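Beta-glucosidase (Chaetomella raphigera, PDB 6JXG) probably hydrolyses terminal, non-reducing beta-D-glucosyl residues to release beta-D-glucose, as a secreted glycoside hydrolase family 3 enzyme of cellulose breakdown. Local coordinates at residues A111-I117 and K155-E161; R176-Y182 and F551-V557; I354-I360 and S414-S418; T437-G441 and N482-L487. One frame throughout, in Å; residues are numbered along the deposited sequence.

Contact 1: A111-I117 and K155-E161; sequences AGPIGKI and KHFIGNE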
loop_
_atom_site.group_PDB
_atom_site.type_symbol
_atom_site.label_atom_id
_atom_site.label_comp_id
_atom_site.label_asym_id
_atom_site.label_seq_id
_atom_site.Cartn_x
_atom_site.Cartn_y
_atom_site.Cartn_z
ATOM N N ALA A 111 -2.957 -3.756 -3.778
ATOM C CA ALA A 111 -3.578 -2.814 -4.741
ATOM C C ALA A 111 -5.050 -2.509 -4.508
ATOM O O ALA A 111 -5.591 -1.600 -5.161
ATOM C CB ALA A 111 -3.472 -3.336 -6.150
ATOM N N GLY A 112 -5.711 -3.314 -3.675
ATOM C CA GLY A 112 -7.179 -3.227 -3.403
ATOM C C GLY A 112 -7.346 -3.663 -1.940
ATOM O O GLY A 112 -7.054 -4.800 -1.559
ATOM N N PRO A 113 -7.839 -2.778 -1.081
ATOM C CA PRO A 113 -8.377 -1.455 -1.346
ATOM C C PRO A 113 -7.299 -0.409 -1.766
ATOM O O PRO A 113 -6.107 -0.463 -1.310
ATOM C CB PRO A 113 -8.921 -1.066 -0.010
ATOM C CG PRO A 113 -8.002 -1.750 0.999
ATOM C CD PRO A 113 -7.787 -3.086 0.368
ATOM N N ILE A 114 -7.708 0.548 -2.581
ATOM C CA ILE A 114 -6.885 1.737 -2.821
ATOM C C ILE A 114 -7.105 2.737 -1.679
ATOM O O ILE A 114 -6.219 3.548 -1.374
ATOM C CB ILE A 114 -7.131 2.413 -4.195
ATOM C CG1 ILE A 114 -8.508 3.081 -4.285
ATOM C CG2 ILE A 114 -6.925 1.446 -5.383
ATOM C CD1 ILE A 114 -8.707 3.858 -5.625
ATOM N N GLY A 115 -8.286 2.685 -1.027
ATOM C CA GLY A 115 -8.625 3.580 0.054
ATOM C C GLY A 115 -9.530 4.761 -0.335
ATOM O O GLY A 115 -9.368 5.815 0.207
ATOM N N LYS A 116 -10.494 4.523 -1.240
ATOM C CA LYS A 116 -11.492 5.498 -1.665
ATOM C C LYS A 116 -12.333 6.026 -0.487
ATOM O O LYS A 116 -12.832 7.185 -0.550
ATOM C CB LYS A 116 -12.432 4.900 -2.738
ATOM C CG LYS A 116 -13.931 5.076 -2.413
ATOM C CD LYS A 116 -14.678 3.958 -2.926
ATOM C CE LYS A 116 -15.856 3.435 -2.201
ATOM N NZ LYS A 116 -17.141 4.072 -2.463
ATOM N N ILE A 117 -12.472 5.201 0.548
ATOM C CA ILE A 117 -13.208 5.560 1.794
ATOM C C ILE A 117 -12.204 5.792 2.891
ATOM O O ILE A 117 -11.522 4.849 3.345
ATOM C CB ILE A 117 -14.234 4.484 2.233
ATOM C CG1 ILE A 117 -15.239 4.214 1.119
ATOM C CG2 ILE A 117 -14.867 4.859 3.564
ATOM C CD1 ILE A 117 -16.033 2.960 1.295
ATOM N N LYS A 155 -3.041 -8.224 -4.144
ATOM C CA LYS A 155 -4.349 -8.527 -3.515
ATOM C C LYS A 155 -5.037 -7.188 -3.202
ATOM O O LYS A 155 -4.317 -6.151 -3.060
ATOM C CB LYS A 155 -4.145 -9.408 -2.271
ATOM C CG LYS A 155 -3.508 -8.770 -1.052
ATOM C CD LYS A 155 -3.083 -9.812 -0.002
ATOM C CE LYS A 155 -2.809 -9.079 1.284
ATOM N NZ LYS A 155 -2.400 -9.953 2.393
ATOM N N HIS A 156 -6.345 -7.122 -3.024
ATOM C CA HIS A 156 -7.367 -8.137 -3.113
ATOM C C HIS A 156 -8.250 -7.688 -4.283
ATOM O O HIS A 156 -8.750 -6.538 -4.316
ATOM C CB HIS A 156 -8.219 -8.152 -1.837
ATOM C CG HIS A 156 -7.418 -8.178 -0.575
ATOM N ND1 HIS A 156 -6.865 -7.040 -0.021
ATOM C CD2 HIS A 156 -7.038 -9.206 0.217
ATOM C CE1 HIS A 156 -6.215 -7.369 1.085
ATOM N NE2 HIS A 156 -6.333 -8.671 1.262
ATOM N N PHE A 157 -8.325 -8.532 -5.298
ATOM C CA PHE A 157 -9.028 -8.225 -6.515
ATOM C C PHE A 157 -10.546 -8.585 -6.355
ATOM O O PHE A 157 -10.881 -9.763 -6.318
ATOM C CB PHE A 157 -8.453 -9.062 -7.681
ATOM C CG PHE A 157 -9.076 -8.716 -9.034
ATOM C CD1 PHE A 157 -8.607 -7.646 -9.734
ATOM C CD2 PHE A 157 -10.178 -9.461 -9.558
ATOM C CE1 PHE A 157 -9.163 -7.294 -11.000
ATOM C CE2 PHE A 157 -10.740 -9.123 -10.798
ATOM C CZ PHE A 157 -10.229 -8.015 -11.498
ATOM N N ILE A 158 -11.472 -7.631 -6.271
ATOM C CA ILE A 158 -11.291 -6.214 -6.385
ATOM C C ILE A 158 -12.567 -5.576 -5.740
ATOM O O ILE A 158 -13.602 -6.246 -5.581
ATOM C CB ILE A 158 -11.147 -5.807 -7.910
ATOM C CG1 ILE A 158 -10.613 -4.374 -8.041
ATOM C CG2 ILE A 158 -12.472 -6.044 -8.649
ATOM C CD1 ILE A 158 -10.025 -3.992 -9.397
ATOM N N GLY A 159 -12.529 -4.272 -5.470
ATOM C CA GLY A 159 -13.660 -3.573 -4.852
ATOM C C GLY A 159 -13.884 -3.843 -3.389
ATOM O O GLY A 159 -14.975 -3.571 -2.884
ATOM N N ASN A 160 -12.867 -4.350 -2.668
ATOM C CA ASN A 160 -12.976 -4.557 -1.191
ATOM C C ASN A 160 -12.497 -3.288 -0.506
ATOM O O ASN A 160 -11.422 -3.212 0.068
ATOM C CB ASN A 160 -12.170 -5.775 -0.831
ATOM C CG ASN A 160 -12.124 -6.075 0.639
ATOM O OD1 ASN A 160 -13.046 -5.705 1.416
ATOM N ND2 ASN A 160 -11.093 -6.782 1.028
ATOM N N GLU A 161 -13.306 -2.247 -0.646
ATOM C CA GLU A 161 -12.950 -0.892 -0.205
ATOM C C GLU A 161 -13.420 -0.611 1.230
ATOM O O GLU A 161 -13.255 0.497 1.693
ATOM C CB GLU A 161 -13.437 0.136 -1.230
ATOM C CG GLU A 161 -12.727 -0.009 -2.589
ATOM C CD GLU A 161 -11.266 0.480 -2.533
ATOM O OE1 GLU A 161 -10.998 1.376 -1.657
ATOM O OE2 GLU A 161 -10.414 -0.026 -3.373
HETATM O O HOH W 1 -11.641 2.406 0.826
#
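Hydrogen bonds at G112 and to the carboxylate of E161 carry most of this contact. The carbonyl O of G112 accepts twice from H156: the backbone N lies 2.8 Å from G112 O, in the carbonyl plane on a lone pair, while ring atom ND1 lies 2.7 Å from G112 O, with that oxygen close to the imidazole plane. The ND1 bond fixes the ring's rotation; the backbone bond holds the chain beside it, and K155 CG sits over one face of the ring. G112 N in turn donates to K155 O.

The E161 carboxylate grips three successive backbone amides. Its OE2 takes I114 N at 2.9 Å through the syn lone pair; OE1 takes G115 N at 3.1 Å, also syn, and is met by K116 N at 3.2 Å from above the carboxylate plane. A bend at chi2 (-73°) turns the group toward that loop. One water donates to E161 OE1 and E161 O and accepts from I117 N.

P113 packs on the second segment, its CB 3.3 Å from N160 O. Cis peptides precede P113, H156 and I158, kinking both chains. The KHF sequence at the end of strand 151-157 is a family 3 signature in the TIM-barrel-type N-terminal domain, and its position is consistent with the wall of the sugar pocket, as in relatives.

Contact 2: R176-Y182 and F551-V557; sequences RTFHELY and FPEGLFV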
loop_
_atom_site.group_PDB
_atom_site.type_symbol
_atom_site.label_atom_id
_atom_site.label_comp_id
_atom_site.label_asym_id
_atom_site.label_seq_id
_atom_site.Cartn_x
_atom_site.Cartn_y
_atom_site.Cartn_z
ATOM N N ARG A 176 -15.912 2.553 -16.651
ATOM C CA ARG A 176 -14.862 3.541 -16.754
ATOM C C ARG A 176 -14.148 3.669 -15.460
ATOM O O ARG A 176 -12.980 3.607 -15.430
ATOM C CB ARG A 176 -15.390 4.931 -17.147
ATOM C CG ARG A 176 -14.277 5.851 -17.555
ATOM C CD ARG A 176 -14.634 7.198 -18.211
ATOM N NE ARG A 176 -13.446 8.022 -18.213
ATOM C CZ ARG A 176 -13.415 9.321 -18.152
ATOM N NH1 ARG A 176 -14.514 10.007 -18.110
ATOM N NH2 ARG A 176 -12.266 9.914 -18.087
ATOM N N THR A 177 -14.905 3.874 -14.401
ATOM C CA THR A 177 -14.346 3.961 -13.035
ATOM C C THR A 177 -13.508 2.719 -12.733
ATOM O O THR A 177 -12.408 2.819 -12.136
ATOM C CB THR A 177 -15.445 4.116 -11.965
ATOM O OG1 THR A 177 -16.178 5.293 -12.264
ATOM C CG2 THR A 177 -14.892 4.239 -10.562
ATOM N N PHE A 178 -14.028 1.567 -13.138
ATOM C CA PHE A 178 -13.320 0.291 -12.916
ATOM C C PHE A 178 -11.944 0.341 -13.542
ATOM O O PHE A 178 -10.913 0.073 -12.878
ATOM C CB PHE A 178 -14.177 -0.863 -13.446
ATOM C CG PHE A 178 -13.603 -2.224 -13.154
ATOM C CD1 PHE A 178 -13.729 -2.779 -11.906
ATOM C CD2 PHE A 178 -13.045 -2.954 -14.122
ATOM C CE1 PHE A 178 -13.229 -4.059 -11.629
ATOM C CE2 PHE A 178 -12.510 -4.235 -13.854
ATOM C CZ PHE A 178 -12.599 -4.769 -12.596
ATOM N N HIS A 179 -11.869 0.712 -14.827
ATOM C CA HIS A 179 -10.585 0.712 -15.536
ATOM C C HIS A 179 -9.591 1.826 -15.155
ATOM O O HIS A 179 -8.363 1.568 -15.089
ATOM C CB HIS A 179 -10.867 0.765 -17.061
ATOM C CG HIS A 179 -11.329 -0.542 -17.602
ATOM N ND1 HIS A 179 -12.637 -0.969 -17.526
ATOM C CD2 HIS A 179 -10.642 -1.536 -18.194
ATOM C CE1 HIS A 179 -12.732 -2.172 -18.071
ATOM N NE2 HIS A 179 -11.534 -2.539 -18.484
ATOM N N GLU A 180 -10.102 3.034 -14.914
ATOM C CA GLU A 180 -9.233 4.189 -14.643
ATOM C C GLU A 180 -8.760 4.306 -13.240
ATOM O O GLU A 180 -7.762 5.003 -12.999
ATOM C CB GLU A 180 -9.836 5.522 -15.063
ATOM C CG GLU A 180 -9.858 5.611 -16.565
ATOM C CD GLU A 180 -10.465 6.900 -17.143
ATOM O OE1 GLU A 180 -10.397 7.993 -16.554
ATOM O OE2 GLU A 180 -10.983 6.744 -18.238
ATOM N N LEU A 181 -9.476 3.692 -12.318
ATOM C CA LEU A 181 -9.221 3.904 -10.922
ATOM C C LEU A 181 -8.822 2.559 -10.264
ATOM O O LEU A 181 -7.638 2.336 -10.048
ATOM C CB LEU A 181 -10.418 4.573 -10.300
ATOM C CG LEU A 181 -10.250 5.085 -8.944
ATOM C CD1 LEU A 181 -9.000 6.008 -8.963
ATOM C CD2 LEU A 181 -11.514 5.796 -8.525
ATOM N N TYR A 182 -9.771 1.658 -10.032
ATOM C CA TYR A 182 -9.522 0.474 -9.215
ATOM C C TYR A 182 -8.655 -0.609 -9.899
ATOM O O TYR A 182 -7.804 -1.209 -9.290
ATOM C CB TYR A 182 -10.881 -0.125 -8.679
ATOM C CG TYR A 182 -11.616 0.909 -7.863
ATOM C CD1 TYR A 182 -11.178 1.220 -6.597
ATOM C CD2 TYR A 182 -12.588 1.744 -8.462
ATOM C CE1 TYR A 182 -11.802 2.226 -5.849
ATOM C CE2 TYR A 182 -13.161 2.776 -7.745
ATOM C CZ TYR A 182 -12.780 3.026 -6.427
ATOM O OH TYR A 182 -13.319 4.091 -5.647
ATOM N N PHE A 551 -20.841 2.863 -5.933
ATOM C CA PHE A 551 -19.744 3.698 -6.351
ATOM C C PHE A 551 -20.247 4.932 -7.162
ATOM O O PHE A 551 -19.766 5.189 -8.242
ATOM C CB PHE A 551 -18.684 2.951 -7.111
ATOM C CG PHE A 551 -17.834 2.008 -6.250
ATOM C CD1 PHE A 551 -18.413 0.929 -5.561
ATOM C CD2 PHE A 551 -16.481 2.162 -6.136
ATOM C CE1 PHE A 551 -17.641 0.061 -4.799
ATOM C CE2 PHE A 551 -15.723 1.282 -5.386
ATOM C CZ PHE A 551 -16.309 0.278 -4.678
ATOM N N PRO A 552 -21.238 5.681 -6.636
ATOM C CA PRO A 552 -21.821 6.774 -7.456
ATOM C C PRO A 552 -20.837 7.937 -7.693
ATOM O O PRO A 552 -20.969 8.690 -8.615
ATOM C CB PRO A 552 -23.045 7.210 -6.615
ATOM C CG PRO A 552 -22.605 6.919 -5.232
ATOM C CD PRO A 552 -21.912 5.586 -5.343
ATOM N N GLU A 553 -19.792 8.005 -6.888
ATOM C CA GLU A 553 -18.792 9.062 -7.004
ATOM C C GLU A 553 -17.945 8.838 -8.215
ATOM O O GLU A 553 -17.264 9.739 -8.663
ATOM C CB GLU A 553 -17.930 9.106 -5.735
ATOM C CG GLU A 553 -17.056 7.881 -5.430
ATOM C CD GLU A 553 -17.757 6.715 -4.748
ATOM O OE1 GLU A 553 -18.924 6.827 -4.252
ATOM O OE2 GLU A 553 -17.151 5.607 -4.722
ATOM N N GLY A 554 -17.918 7.589 -8.686
ATOM C CA GLY A 554 -17.238 7.228 -9.902
ATOM C C GLY A 554 -15.758 7.543 -9.801
ATOM O O GLY A 554 -15.075 7.222 -8.827
ATOM N N LEU A 555 -15.258 8.238 -10.806
ATOM C CA LEU A 555 -13.871 8.559 -10.902
ATOM C C LEU A 555 -13.349 9.507 -9.833
ATOM O O LEU A 555 -12.126 9.704 -9.745
ATOM C CB LEU A 555 -13.629 9.225 -12.285
ATOM C CG LEU A 555 -13.884 8.339 -13.507
ATOM C CD1 LEU A 555 -14.025 9.138 -14.768
ATOM C CD2 LEU A 555 -12.780 7.325 -13.646
ATOM N N PHE A 556 -14.257 10.162 -9.106
ATOM C CA PHE A 556 -13.941 11.334 -8.324
ATOM C C PHE A 556 -13.764 10.933 -6.845
ATOM O O PHE A 556 -14.667 11.016 -6.057
ATOM C CB PHE A 556 -15.047 12.410 -8.530
ATOM C CG PHE A 556 -15.165 12.875 -9.976
ATOM C CD1 PHE A 556 -14.334 13.830 -10.461
ATOM C CD2 PHE A 556 -16.108 12.309 -10.835
ATOM C CE1 PHE A 556 -14.443 14.242 -11.772
ATOM C CE2 PHE A 556 -16.198 12.683 -12.163
ATOM C CZ PHE A 556 -15.358 13.653 -12.642
ATOM N N VAL A 557 -12.555 10.490 -6.538
ATOM C CA VAL A 557 -12.185 9.951 -5.258
ATOM C C VAL A 557 -10.961 10.737 -4.772
ATOM O O VAL A 557 -10.131 11.163 -5.572
ATOM C CB VAL A 557 -11.893 8.484 -5.476
ATOM C CG1 VAL A 557 -10.950 7.933 -4.499
ATOM C CG2 VAL A 557 -13.196 7.694 -5.493
HETATM O O HOH W 2 -15.398 5.288 -6.950
#
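L555 crosses R176 at about a right angle, CD1 lying over one face of the guanidinium group, 3.4 Å from R176 CZ. Along its edge the same guanidinium is tied to E180 by a salt bridge, R176 NE to E180 OE2 at 2.8 Å; the bond is almost straight (N-H...O 176°), but NE meets the oxygen from above the carboxylate plane. The other L555 branch, CD2, rests 3.7 Å from E180 CB, so the two methyls lie against R176 and E180, the partners of the salt bridge.

Farther along the helix, F551 presents its edge to the face of Y182 in an offset edge-to-face pair, the planes at 90° and F551 CE2 3.6 Å from Y182 CZ. At the ring's far end Y182 OH donates to a water 2.7 Å away, which itself donates to E553 OE2 and G554 O. E553 also forms a salt bridge with K116, which makes a cation-pi contact with F551. L181 CD2 and V557 CG2 meet at 4.0 Å, closing the apolar layer, while T177 OG1, bonded to D174, packs against G554 CA.

F551-G554 is a type I turn and E553-F556 a type II' turn. This pair of overlapping turns, set against helix 175-182, forms an interface between the family 3 N-terminal and C-terminal domains.

Contact 3: I354-I360 and S414-S418; sequences IIGQDAI and STTDS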
loop_
_atom_site.group_PDB
_atom_site.type_symbol
_atom_site.label_atom_id
_atom_site.label_comp_id
_atom_site.label_asym_id
_atom_site.label_seq_id
_atom_site.Cartn_x
_atom_site.Cartn_y
_atom_site.Cartn_z
ATOM N N ILE A 354 7.217 15.352 27.325
ATOM C CA ILE A 354 6.936 14.217 26.377
ATOM C C ILE A 354 5.617 13.598 26.835
ATOM O O ILE A 354 5.527 13.062 27.970
ATOM C CB ILE A 354 8.117 13.228 26.302
ATOM C CG1 ILE A 354 9.396 13.959 25.883
ATOM C CG2 ILE A 354 7.810 12.004 25.417
ATOM C CD1 ILE A 354 9.514 14.469 24.460
ATOM N N ILE A 355 4.565 13.772 26.012
ATOM C CA ILE A 355 3.205 13.529 26.452
ATOM C C ILE A 355 2.473 12.551 25.528
ATOM O O ILE A 355 2.462 12.726 24.335
ATOM C CB ILE A 355 2.413 14.876 26.555
ATOM C CG1 ILE A 355 3.134 15.824 27.489
ATOM C CG2 ILE A 355 0.962 14.666 26.970
ATOM C CD1 ILE A 355 2.800 17.268 27.252
ATOM N N GLY A 356 1.776 11.584 26.111
ATOM C CA GLY A 356 1.001 10.632 25.360
ATOM C C GLY A 356 1.581 9.267 25.432
ATOM O O GLY A 356 2.776 9.118 25.375
ATOM N N GLN A 357 0.724 8.263 25.485
ATOM C CA GLN A 357 1.184 6.890 25.551
ATOM C C GLN A 357 1.823 6.480 24.243
ATOM O O GLN A 357 2.571 5.551 24.242
ATOM C CB GLN A 357 0.042 5.912 25.882
ATOM C CG GLN A 357 -1.073 5.815 24.909
ATOM C CD GLN A 357 -1.916 4.600 25.145
ATOM O OE1 GLN A 357 -1.379 3.494 25.439
ATOM N NE2 GLN A 357 -3.202 4.780 25.104
ATOM N N ASP A 358 1.495 7.172 23.145
ATOM C CA ASP A 358 2.148 6.936 21.848
ATOM C C ASP A 358 3.662 7.222 21.871
ATOM O O ASP A 358 4.358 6.862 20.936
ATOM C CB ASP A 358 1.372 7.729 20.727
ATOM C CG ASP A 358 1.996 7.583 19.316
ATOM O OD1 ASP A 358 2.037 6.437 18.848
ATOM O OD2 ASP A 358 2.339 8.605 18.660
ATOM N N ALA A 359 4.215 7.819 22.926
ATOM C CA ALA A 359 5.611 8.128 22.984
ATOM C C ALA A 359 6.495 6.948 23.370
ATOM O O ALA A 359 7.716 7.023 23.159
ATOM C CB ALA A 359 5.887 9.242 23.989
ATOM N N ILE A 360 5.873 5.934 23.977
ATOM C CA ILE A 360 6.573 4.775 24.561
ATOM C C ILE A 360 6.035 3.466 24.051
ATOM O O ILE A 360 4.903 3.395 23.598
ATOM C CB ILE A 360 6.462 4.767 26.105
ATOM C CG1 ILE A 360 4.985 4.710 26.525
ATOM C CG2 ILE A 360 7.269 5.942 26.645
ATOM C CD1 ILE A 360 4.775 4.506 27.998
ATOM N N SER A 414 5.070 12.664 30.662
ATOM C CA SER A 414 3.709 12.281 30.920
ATOM C C SER A 414 3.171 11.278 29.838
ATOM O O SER A 414 2.339 11.609 29.029
ATOM C CB SER A 414 2.808 13.499 30.999
ATOM O OG SER A 414 1.579 13.106 31.475
ATOM N N THR A 415 3.625 10.035 29.927
ATOM C CA THR A 415 3.426 9.024 28.866
ATOM C C THR A 415 2.162 8.185 28.988
ATOM O O THR A 415 2.138 7.016 28.653
ATOM C CB THR A 415 4.679 8.168 28.817
ATOM O OG1 THR A 415 4.916 7.621 30.096
ATOM C CG2 THR A 415 5.856 8.999 28.494
ATOM N N THR A 416 1.096 8.810 29.469
ATOM C CA THR A 416 -0.254 8.301 29.430
ATOM C C THR A 416 -1.038 9.360 28.679
ATOM O O THR A 416 -0.496 10.396 28.292
ATOM C CB THR A 416 -0.888 8.109 30.816
ATOM O OG1 THR A 416 -1.256 9.378 31.388
ATOM C CG2 THR A 416 -0.004 7.440 31.729
ATOM N N ASP A 417 -2.315 9.093 28.481
ATOM C CA ASP A 417 -3.201 10.010 27.841
ATOM C C ASP A 417 -4.036 10.825 28.844
ATOM O O ASP A 417 -5.086 11.441 28.470
ATOM C CB ASP A 417 -4.108 9.275 26.903
ATOM C CG ASP A 417 -3.348 8.722 25.666
ATOM O OD1 ASP A 417 -2.241 9.162 25.320
ATOM O OD2 ASP A 417 -3.916 7.860 25.064
ATOM N N SER A 418 -3.613 10.837 30.100
ATOM C CA SER A 418 -4.319 11.708 31.107
ATOM C C SER A 418 -4.189 13.200 30.739
ATOM O O SER A 418 -3.074 13.687 30.573
ATOM C CB SER A 418 -3.683 11.561 32.471
ATOM O OG SER A 418 -4.176 12.620 33.301
HETATM O O HOH W 3 -1.030 8.899 22.840
#
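I355 and S414 pair as a parallel beta bridge, S414 N donating to I354 O at 2.8 Å and G356 N to S414 O at 3.0 Å, after which both chains leave the sheet, bridged by CA-H...O contacts such as Q357 CA to T415 O at 3.2 Å.

Beyond the strand ends, D417 holds Q357 at two points. Its OD1 receives the backbone N of Q357 at 3.1 Å, and its OD2 receives Q357 NE2 at 3.2 Å; both donors come from above the carboxylate plane, and the amide and carboxylate planes are 67° apart. Q357 reaches OD2 because CG is placed between its backbone N and carbonyl carbon (chi1 63°) and the chain then runs extended; its other amide atom, OE1, accepts from G377 N. A water links D417 OD1, 2.8 Å away, to D358 N, a further tie from the carboxylate to the 3-10 segment 357-359.

On another side of the turn, I360 crosses T415 at about a right angle, its CD1 3.8 Å from T415 CB and its CG2 against T415 CG2. Within the second segment, T416 OG1 accepts from S418 N in an ST turn, and S418 OG caps helix 419-427 at A421 N. I355, whose side chain shares a sheet face with S414, packs on A422 of that helix and on L466 and V470 of helix 463-471.

Parallel strands covered by helices 419-427 and 463-471 fit the alpha/beta sandwich of the family 3 C-terminal domain, where strand 410-414 is an outermost strand of the sheet.

Contact 4: T437-G441 and N482-L487; sequences TADSG and NSVGPL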
loop_
_atom_site.group_PDB
_atom_site.type_symbol
_atom_site.label_atom_id
_atom_site.label_comp_id
_atom_site.label_asym_id
_atom_site.label_seq_id
_atom_site.Cartn_x
_atom_site.Cartn_y
_atom_site.Cartn_z
ATOM N N THR A 437 -2.623 9.324 18.091
ATOM C CA THR A 437 -2.798 8.238 17.083
ATOM C C THR A 437 -4.178 8.117 16.476
ATOM O O THR A 437 -5.171 8.688 16.948
ATOM C CB THR A 437 -2.506 6.861 17.733
ATOM O OG1 THR A 437 -3.398 6.686 18.848
ATOM C CG2 THR A 437 -1.092 6.791 18.225
ATOM N N ALA A 438 -4.257 7.343 15.402
ATOM C CA ALA A 438 -5.497 6.772 14.968
ATOM C C ALA A 438 -5.210 5.417 14.314
ATOM O O ALA A 438 -4.266 5.312 13.559
ATOM C CB ALA A 438 -6.258 7.690 14.018
ATOM N N ASP A 439 -6.020 4.397 14.623
ATOM C CA ASP A 439 -5.729 3.050 14.216
ATOM C C ASP A 439 -6.905 2.411 13.524
ATOM O O ASP A 439 -8.023 2.900 13.562
ATOM C CB ASP A 439 -5.275 2.241 15.476
ATOM C CG ASP A 439 -4.509 0.988 15.183
ATOM O OD1 ASP A 439 -4.116 0.741 14.003
ATOM O OD2 ASP A 439 -4.279 0.226 16.212
ATOM N N SER A 440 -6.635 1.289 12.866
ATOM C CA SER A 440 -7.693 0.516 12.224
ATOM C C SER A 440 -7.041 -0.783 11.745
ATOM O O SER A 440 -5.830 -0.971 11.826
ATOM C CB SER A 440 -8.340 1.313 11.052
ATOM O OG SER A 440 -7.508 1.463 9.896
ATOM N N GLY A 441 -7.859 -1.628 11.173
ATOM C CA GLY A 441 -7.413 -2.933 10.734
ATOM C C GLY A 441 -8.445 -3.745 10.010
ATOM O O GLY A 441 -9.526 -3.265 9.626
ATOM N N ASN A 482 0.725 9.663 14.821
ATOM C CA ASN A 482 0.915 8.352 14.183
ATOM C C ASN A 482 -0.471 7.805 13.797
ATOM O O ASN A 482 -1.189 7.284 14.647
ATOM C CB ASN A 482 1.676 7.412 15.134
ATOM C CG ASN A 482 3.126 7.757 15.265
ATOM O OD1 ASN A 482 3.966 7.517 14.324
ATOM N ND2 ASN A 482 3.480 8.338 16.391
ATOM N N SER A 483 -0.853 7.906 12.501
ATOM C CA SER A 483 -2.163 7.517 12.060
ATOM C C SER A 483 -2.129 6.712 10.790
ATOM O O SER A 483 -1.310 6.960 9.898
ATOM C CB SER A 483 -3.012 8.767 11.775
ATOM O OG SER A 483 -4.281 8.499 11.183
ATOM N N VAL A 484 -3.055 5.757 10.741
ATOM C CA VAL A 484 -3.305 4.898 9.573
ATOM C C VAL A 484 -3.907 5.597 8.397
ATOM O O VAL A 484 -3.943 5.031 7.300
ATOM C CB VAL A 484 -4.182 3.691 9.943
ATOM C CG1 VAL A 484 -3.439 2.848 10.953
ATOM C CG2 VAL A 484 -5.553 4.111 10.534
ATOM N N GLY A 485 -4.421 6.827 8.589
ATOM C CA GLY A 485 -5.069 7.516 7.509
ATOM C C GLY A 485 -5.508 8.899 7.876
ATOM O O GLY A 485 -5.261 9.314 8.991
ATOM N N PRO A 486 -6.192 9.577 6.961
ATOM C CA PRO A 486 -6.653 10.947 7.184
ATOM C C PRO A 486 -7.365 11.109 8.513
ATOM O O PRO A 486 -8.118 10.213 8.985
ATOM C CB PRO A 486 -7.658 11.173 6.040
ATOM C CG PRO A 486 -7.342 10.165 5.010
ATOM C CD PRO A 486 -6.676 9.029 5.678
ATOM N N LEU A 487 -7.148 12.264 9.103
ATOM C CA LEU A 487 -7.848 12.710 10.266
ATOM C C LEU A 487 -8.264 14.198 10.016
ATOM O O LEU A 487 -7.581 14.932 9.331
ATOM C CB LEU A 487 -6.981 12.643 11.515
ATOM C CG LEU A 487 -6.531 11.282 11.975
ATOM C CD1 LEU A 487 -5.481 11.374 13.024
ATOM C CD2 LEU A 487 -7.809 10.622 12.512
#
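A438 is the residue on which the two strand ends meet. Its N donates to N482 O at 3.2 Å and its O accepts from V484 N at 3.1 Å; the two bonds, to either side of S483, form the parallel A438-S483 bridge, next to that of T437 with N482. T437 CA and S483 CA add CA-H...O contacts to N482 O and A438 O. On the face shared with S483, A438 CB touches S483 OG at 3.5 Å and L487 CD2 at 3.6 Å. V484 packs on the outgoing loop; with CG1 anti to the carbonyl carbon (chi1 -63°), CG2 lies 3.4 Å from S440 OG and CG1 3.8 Å from D439 OD1.

A second layer fixes these groups. D439 OD1 takes a weak bond from S440 N. T437 OG1 is bonded to D375 and N482 ND2 to D358, both within the C-terminal domain, whereas S440 OG is bonded to G121 O and so ties the loop to the N-terminal domain.

The contact sits at the ends of two inner strands of the six-stranded sheet: strand 351-355 flanks 431-438, and strand 498-503 flanks 477-483, its W503 packing on S483 and L487.

Contacts 1 and 2 adjoin, with centres 12 Å apart: K116 and I114 of the first touch helix 175-182 or the turns facing it. Contacts 3 and 4, centres 17 Å apart, share the C-terminal domain's sheet through neighbouring strands 351-355 and 431-438, and meet at D358. Contact 1 belongs to the N-terminal domain, and its centre is about 17 Å from that of contact 4, their nearest atoms being about 7 Å apart. Contact 1 closes first along the chain; contact 2 spans from the N-terminal domain past contacts 3 and then 4 to residues 551-557. Contact 2 thus joins the N-terminal and C-terminal family regions, next to contact 1, while contact 3 lies far out, its centre about 41 Å from that of contact 2.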